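Local atomic coordinates of xyloglucan-specific endo-beta-1,4-glucanase BoGH9A (Bacteroides ovatus, PDB entry 6DHT), a protein that cleaves the beta-1,4-glucan backbone of xyloglucans from the inside, releasing xyloglucan oligosaccharides. Residues 223-228 against 273-278. Sequence-based numbering, arbitrary orientation.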
loop_
_atom_site.group_PDB
_atom_site.type_symbol
_atom_site.label_atom_id
_atom_site.label_comp_id
_atom_site.label_asym_id
_atom_site.label_seq_id
_atom_site.Cartn_x
_atom_site.Cartn_y
_atom_site.Cartn_z
ATOM N N ASP A 223 14.859 -0.046 11.057
ATOM C CA ASP A 223 15.746 -0.324 12.190
ATOM C C ASP A 223 15.570 -1.770 12.638
ATOM O O ASP A 223 16.553 -2.472 12.915
ATOM C CB ASP A 223 15.441 0.631 13.335
ATOM C CG ASP A 223 16.567 0.730 14.332
ATOM O OD1 ASP A 223 17.731 0.512 13.935
ATOM O OD2 ASP A 223 16.271 1.059 15.497
ATOM N N TRP A 224 14.327 -2.237 12.702
ATOM C CA TRP A 224 14.097 -3.655 12.966
ATOM C C TRP A 224 14.719 -4.544 11.875
ATOM O O TRP A 224 15.359 -5.558 12.176
ATOM C CB TRP A 224 12.597 -3.974 13.101
ATOM C CG TRP A 224 12.381 -5.431 13.001
ATOM C CD1 TRP A 224 12.829 -6.371 13.876
ATOM C CD2 TRP A 224 11.762 -6.153 11.930
ATOM N NE1 TRP A 224 12.498 -7.620 13.439
ATOM C CE2 TRP A 224 11.856 -7.520 12.234
ATOM C CE3 TRP A 224 11.119 -5.777 10.747
ATOM C CZ2 TRP A 224 11.333 -8.496 11.404
ATOM C CZ3 TRP A 224 10.597 -6.754 9.935
ATOM C CH2 TRP A 224 10.708 -8.084 10.253
ATOM N N MET A 225 14.526 -4.188 10.600
ATOM C CA MET A 225 15.024 -5.014 9.501
ATOM C C MET A 225 16.530 -5.285 9.624
ATOM O O MET A 225 16.971 -6.394 9.350
ATOM C CB MET A 225 14.713 -4.359 8.146
ATOM C CG MET A 225 13.254 -4.331 7.813
ATOM S SD MET A 225 12.922 -3.632 6.181
ATOM C CE MET A 225 13.263 -5.036 5.138
ATOM N N LEU A 226 17.296 -4.274 10.017
ATOM C CA LEU A 226 18.740 -4.437 10.224
ATOM C C LEU A 226 19.060 -5.614 11.152
ATOM O O LEU A 226 20.048 -6.324 10.933
ATOM C CB LEU A 226 19.343 -3.145 10.771
ATOM C CG LEU A 226 19.372 -1.973 9.793
ATOM C CD1 LEU A 226 19.828 -0.745 10.528
ATOM C CD2 LEU A 226 20.316 -2.218 8.630
ATOM N N THR A 227 18.223 -5.825 12.166
ATOM C CA THR A 227 18.443 -6.901 13.145
ATOM C C THR A 227 18.133 -8.298 12.601
ATOM O O THR A 227 18.424 -9.307 13.255
ATOM C CB THR A 227 17.621 -6.693 14.441
ATOM O OG1 THR A 227 16.235 -7.007 14.222
ATOM C CG2 THR A 227 17.774 -5.275 14.968
ATOM N N MET A 228 17.547 -8.378 11.417
ATOM C CA MET A 228 17.193 -9.642 10.798
ATOM C C MET A 228 18.274 -10.180 9.868
ATOM O O MET A 228 18.051 -11.207 9.209
ATOM C CB MET A 228 15.861 -9.498 10.059
ATOM C CG MET A 228 14.703 -9.291 10.998
ATOM S SD MET A 228 14.182 -10.778 11.838
ATOM C CE MET A 228 13.346 -11.561 10.514
ATOM N N ALA A 273 17.378 -4.185 -1.553
ATOM C CA ALA A 273 16.797 -3.116 -2.367
ATOM C C ALA A 273 16.378 -1.951 -1.487
ATOM O O ALA A 273 16.700 -0.806 -1.765
ATOM C CB ALA A 273 15.625 -3.639 -3.145
ATOM N N VAL A 274 15.623 -2.238 -0.429
ATOM C CA VAL A 274 15.107 -1.167 0.407
ATOM C C VAL A 274 16.204 -0.496 1.217
ATOM O O VAL A 274 16.149 0.689 1.482
ATOM C CB VAL A 274 13.926 -1.658 1.269
ATOM C CG1 VAL A 274 14.373 -2.408 2.496
ATOM C CG2 VAL A 274 13.019 -0.498 1.662
ATOM N N MET A 275 17.239 -1.247 1.571
ATOM C CA MET A 275 18.339 -0.640 2.309
ATOM C C MET A 275 19.195 0.261 1.396
ATOM O O MET A 275 19.559 1.354 1.795
ATOM C CB MET A 275 19.170 -1.726 3.016
ATOM C CG MET A 275 18.432 -2.343 4.193
ATOM S SD MET A 275 18.187 -1.146 5.488
ATOM C CE MET A 275 17.092 -2.064 6.562
ATOM N N ALA A 276 19.428 -0.191 0.174
ATOM C CA ALA A 276 20.122 0.640 -0.810
ATOM C C ALA A 276 19.310 1.923 -1.111
ATOM O O ALA A 276 19.861 3.031 -1.147
ATOM C CB ALA A 276 20.370 -0.155 -2.064
ATOM N N GLN A 277 18.002 1.762 -1.337
ATOM C CA GLN A 277 17.106 2.898 -1.511
ATOM C C GLN A 277 17.193 3.841 -0.308
ATOM O O GLN A 277 17.375 5.041 -0.448
ATOM C CB GLN A 277 15.674 2.370 -1.651
ATOM C CG GLN A 277 14.601 3.393 -2.049
ATOM C CD GLN A 277 13.200 2.848 -1.871
ATOM O OE1 GLN A 277 12.860 2.301 -0.827
ATOM N NE2 GLN A 277 12.394 2.983 -2.896
ATOM N N SER A 278 16.997 3.278 0.890
ATOM C CA SER A 278 16.995 4.076 2.113
ATOM C C SER A 278 18.316 4.821 2.348
ATOM O O SER A 278 18.320 5.918 2.907
ATOM C CB SER A 278 16.655 3.203 3.322
ATOM O OG SER A 278 15.370 2.608 3.139
#
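Between 223-228 of helix 213-226 and 273-278 of helix 265-281, the nearest CA atoms are those of L226 and M275, 8.8 Å apart. No hydrogen bond joins the two segments; the contact is apolar and buried. Two methionine methyls span the gap, one from each helix. M275 sends its chain across with a bend at chi2 (-66°). Its CE settles between two residues of the other helix, 3.7 Å from M225 CB and 3.8 Å from L226 CD2. M275 SD also lies against L226 CD2, so the same leucine branch meets both the sulfur and the methyl. M225 reaches the other way. Its chain runs extended through chi2, then turns at chi3 (81°), and CE comes to 3.9 Å from V274 CG1. The M225 and V274 side chains cross at about a right angle. Both helices belong to the helical catalytic module of glycoside hydrolase family 9, an (alpha/alpha)6 barrel. The contact is helix-to-helix packing within this module, away from the annotated active-site and metal residues. L222, one turn before L226 on helix 213-226, also touches V274, M275 and S278. Helix 292-309 meets both sides: F292 and R295 touch L226, while A296 and A300 touch M275. Two side-chain hydroxyls fold back onto their own backbone. T227 OG1 turns back to W224 O at 2.7 Å, in the carbonyl plane on a lone pair. S278 OG and S278 N bond to V274 O from opposite faces of its carbonyl plane, the hydroxyl at 2.7 Å; Q187 also bonds to this hydroxyl.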